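Local coordinates for gdp-l-fucose synthetase (Naegleria fowleri, PDB 6AQZ), which probably makes GDP-L-fucose from a GDP-4-keto-6-deoxymannose intermediate by epimerisation and reduction, with NADP(H) as its cofactor, at residues Val26-Gly31 / Val54-Lys59. Sequence-based numbering, arbitrary orientation.
Sequences VILVTG and VFLGSK. With NAP (NADP nicotinamide-adenine-dinucleotide phosphate), chain G.
Val29 and Phe55 stand side by side on the same face of two neighbouring parallel strands, the valine meeting the ring obliquely: CG2 of Val29 lies 3.8 Å from CE2 of Phe55, and CG1 and CB approach CD2. The ring owes this position to its first torsion (chi1 -67°), which sets CG beside the backbone N of Phe55; Val40 and Glu41 of helix 35-46 also touch the Phe55 side chain. Through the sheet, Leu28 is the hub of the other face. Its CD1 touches CB of Val54 at 4.0 Å and CD1 of Leu56 at 3.9 Å, the two leucines crossing at a slant, while Phe73 and Tyr76 of helix 66-76 pack against Leu28, Tyr76 reaching Val54 as well. Strand 26-30, helix 35-46 and strand 52-55 form the first beta-alpha-beta unit of the Rossmann fold, the helix and its flanking loops making the crossover between parallel strands. Val29 turns both backbone groups to the neighbour, its N bonding to Val54 O and its O accepting from Leu56 N (2.9 Å); Ile27 O accepts from Val54 N, whereas Leu28 bonds to Tyr80 and Ile82 of strand 80-83. Past the strand ends both segments reach NADP. Bare of a side chain that C4B would crowd, Gly31 lets its CA sit 3.2 Å from O3B of the adenosine ribose, and Ser58 N donates to O2X of the 2'-phosphate (2.9 Å).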
ATOM      1  N   VAL A  26      26.767  11.906 -11.053  1.00 62.25           N
ATOM      2  CA  VAL A  26      26.750  11.686  -9.619  1.00 59.10           C
ATOM      3  C   VAL A  26      25.748  10.572  -9.401  1.00 52.98           C
ATOM      4  O   VAL A  26      24.588  10.700  -9.804  1.00 45.74           O
ATOM      5  CB  VAL A  26      26.331  12.955  -8.854  1.00 57.53           C
ATOM      6  CG1 VAL A  26      26.439  12.752  -7.362  1.00 52.89           C
ATOM      7  CG2 VAL A  26      27.125  14.170  -9.311  1.00 57.05           C
ATOM      8  N   ILE A  27      26.187   9.480  -8.783  1.00 47.99           N
ATOM      9  CA  ILE A  27      25.320   8.335  -8.550  1.00 45.24           C
ATOM     10  C   ILE A  27      25.147   8.193  -7.050  1.00 52.16           C
ATOM     11  O   ILE A  27      26.108   7.877  -6.341  1.00 60.36           O
ATOM     12  CB  ILE A  27      25.871   7.033  -9.146  1.00 48.42           C
ATOM     13  CG1 ILE A  27      26.165   7.169 -10.641  1.00 50.36           C
ATOM     14  CG2 ILE A  27      24.876   5.901  -8.900  1.00 40.60           C
ATOM     15  CD1 ILE A  27      27.615   7.667 -10.966  1.00 46.38           C
ATOM     16  N   LEU A  28      23.912   8.372  -6.580  1.00 55.97           N
ATOM     17  CA  LEU A  28      23.570   8.276  -5.167  1.00 52.09           C
ATOM     18  C   LEU A  28      23.056   6.876  -4.862  1.00 49.17           C
ATOM     19  O   LEU A  28      22.123   6.399  -5.517  1.00 51.02           O
ATOM     20  CB  LEU A  28      22.513   9.321  -4.817  1.00 53.93           C
ATOM     21  CG  LEU A  28      22.302   9.715  -3.356  1.00 54.17           C
ATOM     22  CD1 LEU A  28      23.571  10.265  -2.720  1.00 53.98           C
ATOM     23  CD2 LEU A  28      21.127  10.710  -3.243  1.00 48.39           C
ATOM     24  N   VAL A  29      23.668   6.212  -3.882  1.00 47.18           N
ATOM     25  CA  VAL A  29      23.285   4.854  -3.499  1.00 49.04           C
ATOM     26  C   VAL A  29      22.778   4.934  -2.060  1.00 56.00           C
ATOM     27  O   VAL A  29      23.575   5.044  -1.114  1.00 63.81           O
ATOM     28  CB  VAL A  29      24.444   3.852  -3.624  1.00 45.87           C
ATOM     29  CG1 VAL A  29      23.992   2.430  -3.255  1.00 36.77           C
ATOM     30  CG2 VAL A  29      25.030   3.854  -5.030  1.00 44.52           C
ATOM     31  N   THR A  30      21.455   4.884  -1.877  1.00 40.13           N
ATOM     32  CA  THR A  30      20.936   4.748  -0.523  1.00 43.50           C
ATOM     33  C   THR A  30      21.137   3.314  -0.078  1.00 43.41           C
ATOM     34  O   THR A  30      21.137   2.388  -0.899  1.00 47.60           O
ATOM     35  CB  THR A  30      19.447   5.110  -0.426  1.00 42.51           C
ATOM     36  OG1 THR A  30      18.652   4.008  -0.889  1.00 42.78           O
ATOM     37  CG2 THR A  30      19.126   6.388  -1.232  1.00 38.59           C
ATOM     38  N   GLY A  31      21.296   3.127   1.232  1.00 38.63           N
ATOM     39  CA  GLY A  31      21.612   1.798   1.734  1.00 42.37           C
ATOM     40  C   GLY A  31      22.904   1.239   1.170  1.00 43.00           C
ATOM     41  O   GLY A  31      23.039   0.019   1.006  1.00 43.94           O
ATOM     42  N   VAL A  54      28.480   7.936  -4.351  1.00 54.49           N
ATOM     43  CA  VAL A  54      28.245   8.250  -2.938  1.00 53.11           C
ATOM     44  C   VAL A  54      27.437   7.122  -2.312  1.00 48.95           C
ATOM     45  O   VAL A  54      26.280   6.904  -2.681  1.00 49.69           O
ATOM     46  CB  VAL A  54      27.512   9.585  -2.760  1.00 55.23           C
ATOM     47  CG1 VAL A  54      27.329   9.889  -1.271  1.00 46.93           C
ATOM     48  CG2 VAL A  54      28.251  10.699  -3.490  1.00 55.14           C
ATOM     49  N   PHE A  55      28.029   6.432  -1.350  1.00 57.64           N
ATOM     50  CA  PHE A  55      27.395   5.288  -0.691  1.00 53.52           C
ATOM     51  C   PHE A  55      26.903   5.753   0.673  1.00 51.01           C
ATOM     52  O   PHE A  55      27.681   5.865   1.618  1.00 55.25           O
ATOM     53  CB  PHE A  55      28.380   4.122  -0.618  1.00 47.19           C
ATOM     54  CG  PHE A  55      28.713   3.570  -1.990  1.00 49.88           C
ATOM     55  CD1 PHE A  55      29.746   4.122  -2.739  1.00 48.12           C
ATOM     56  CD2 PHE A  55      27.929   2.570  -2.569  1.00 46.08           C
ATOM     57  CE1 PHE A  55      30.023   3.658  -4.026  1.00 53.01           C
ATOM     58  CE2 PHE A  55      28.199   2.103  -3.853  1.00 44.35           C
ATOM     59  CZ  PHE A  55      29.249   2.650  -4.581  1.00 51.65           C
ATOM     60  N   LEU A  56      25.600   5.999   0.771  1.00 44.01           N
ATOM     61  CA  LEU A  56      25.009   6.550   1.977  1.00 50.46           C
ATOM     62  C   LEU A  56      24.746   5.459   3.002  1.00 49.58           C
ATOM     63  O   LEU A  56      24.395   4.329   2.666  1.00 50.04           O
ATOM     64  CB  LEU A  56      23.673   7.234   1.661  1.00 47.51           C
ATOM     65  CG  LEU A  56      23.579   8.417   0.698  1.00 48.90           C
ATOM     66  CD1 LEU A  56      22.133   8.749   0.536  1.00 50.72           C
ATOM     67  CD2 LEU A  56      24.323   9.623   1.224  1.00 51.96           C
ATOM     68  N   GLY A  57      24.856   5.823   4.274  1.00 52.26           N
ATOM     69  CA  GLY A  57      24.341   4.998   5.342  1.00 54.45           C
ATOM     70  C   GLY A  57      23.482   5.839   6.265  1.00 56.28           C
ATOM     71  O   GLY A  57      23.398   7.059   6.125  1.00 63.22           O
ATOM     72  N   SER A  58      22.889   5.160   7.241  1.00 53.10           N
ATOM     73  CA  SER A  58      22.060   5.854   8.216  1.00 59.13           C
ATOM     74  C   SER A  58      22.854   6.926   8.966  1.00 62.49           C
ATOM     75  O   SER A  58      22.273   7.927   9.402  1.00 65.06           O
ATOM     76  CB  SER A  58      21.446   4.852   9.195  1.00 62.21           C
ATOM     77  OG  SER A  58      22.458   4.080   9.826  1.00 64.06           O
ATOM     78  N   LYS A  59      24.166   6.729   9.161  1.00 47.95           N
ATOM     79  CA  LYS A  59      24.971   7.771   9.802  1.00 62.17           C
ATOM     80  C   LYS A  59      24.934   9.069   8.999  1.00 62.45           C
ATOM     81  O   LYS A  59      25.083  10.158   9.570  1.00 64.23           O
ATOM     82  CB  LYS A  59      26.420   7.304  10.015  1.00 62.58           C
TER
HETATM   83  PA  NAP G 401      21.252  -4.496   4.745  1.00 43.59           P
HETATM   84  O1A NAP G 401      20.460  -4.720   5.998  1.00 45.52           O
HETATM   85  O2A NAP G 401      22.502  -5.283   4.452  1.00 46.25           O
HETATM   86  O5B NAP G 401      21.653  -2.902   4.573  1.00 42.91           O
HETATM   87  C5B NAP G 401      20.468  -2.194   4.456  1.00 44.44           C
HETATM   88  C4B NAP G 401      20.866  -0.712   4.218  1.00 48.12           C
HETATM   89  O4B NAP G 401      19.759   0.179   4.505  1.00 47.41           O
HETATM   90  C3B NAP G 401      22.108  -0.287   5.101  1.00 38.76           C
HETATM   91  O3B NAP G 401      22.934   0.584   4.374  1.00 38.01           O
HETATM   92  C2B NAP G 401      21.438   0.576   6.179  1.00 42.65           C
HETATM   93  O2B NAP G 401      22.188   1.592   6.610  1.00 43.89           O
HETATM   94  C1B NAP G 401      20.324   1.242   5.262  1.00 44.66           C
HETATM   95  N9A NAP G 401      19.278   1.877   6.055  1.00 38.77           N
HETATM   96  C8A NAP G 401      18.321   1.258   6.832  1.00 40.46           C
HETATM   97  N7A NAP G 401      17.484   2.129   7.441  1.00 42.81           N
HETATM   98  C5A NAP G 401      17.943   3.373   7.040  1.00 34.38           C
HETATM   99  C6A NAP G 401      17.496   4.657   7.340  1.00 40.82           C
HETATM  100  N6A NAP G 401      16.393   4.840   8.174  1.00 44.83           N
HETATM  101  N1A NAP G 401      18.093   5.750   6.805  1.00 43.61           N
HETATM  102  C2A NAP G 401      19.152   5.473   5.988  1.00 47.70           C
HETATM  103  N3A NAP G 401      19.704   4.297   5.619  1.00 41.53           N
HETATM  104  C4A NAP G 401      19.057   3.241   6.167  1.00 34.16           C
HETATM  105  O3  NAP G 401      20.062  -4.817   3.619  1.00 46.07           O
HETATM  106  PN  NAP G 401      20.613  -5.464   2.273  1.00 46.23           P
HETATM  107  O1N NAP G 401      21.681  -4.677   1.617  1.00 45.12           O
HETATM  108  O2N NAP G 401      20.604  -6.976   2.292  1.00 46.93           O
HETATM  109  O5D NAP G 401      19.287  -5.218   1.158  1.00 54.00           O
HETATM  110  C5D NAP G 401      19.208  -3.929   0.694  1.00 44.12           C
HETATM  111  C4D NAP G 401      18.075  -3.974  -0.306  1.00 52.03           C
HETATM  112  O4D NAP G 401      18.091  -5.271  -0.927  1.00 45.40           O
HETATM  113  C3D NAP G 401      16.696  -3.879   0.505  1.00 58.51           C
HETATM  114  O3D NAP G 401      15.815  -3.057  -0.179  1.00 51.91           O
HETATM  115  C2D NAP G 401      16.214  -5.346   0.542  1.00 57.91           C
HETATM  116  O2D NAP G 401      14.849  -5.494   0.470  1.00 58.93           O
HETATM  117  C1D NAP G 401      16.809  -5.875  -0.796  1.00 49.92           C
HETATM  118  N1N NAP G 401      16.884  -7.365  -0.775  1.00 55.58           N
HETATM  119  C2N NAP G 401      17.831  -8.054  -0.014  1.00 48.01           C
HETATM  120  C3N NAP G 401      17.842  -9.433   0.003  1.00 51.45           C
HETATM  121  C7N NAP G 401      18.857 -10.156   0.836  1.00 47.96           C
HETATM  122  O7N NAP G 401      18.861 -11.392   0.967  1.00 42.82           O
HETATM  123  N7N NAP G 401      19.839  -9.419   1.505  1.00 40.82           N
HETATM  124  C4N NAP G 401      16.868 -10.246  -0.761  1.00 56.85           C
HETATM  125  C5N NAP G 401      15.885  -9.424  -1.530  1.00 58.35           C
HETATM  126  C6N NAP G 401      15.921  -8.090  -1.523  1.00 59.32           C
HETATM  127  P2B NAP G 401      23.290   1.256   8.064  1.00 50.14           P
HETATM  128  O1X NAP G 401      24.256   0.308   7.423  1.00 51.94           O
HETATM  129  O2X NAP G 401      23.792   2.676   8.336  1.00 55.56           O
HETATM  130  O3X NAP G 401      22.288   0.681   9.021  1.00 51.97           O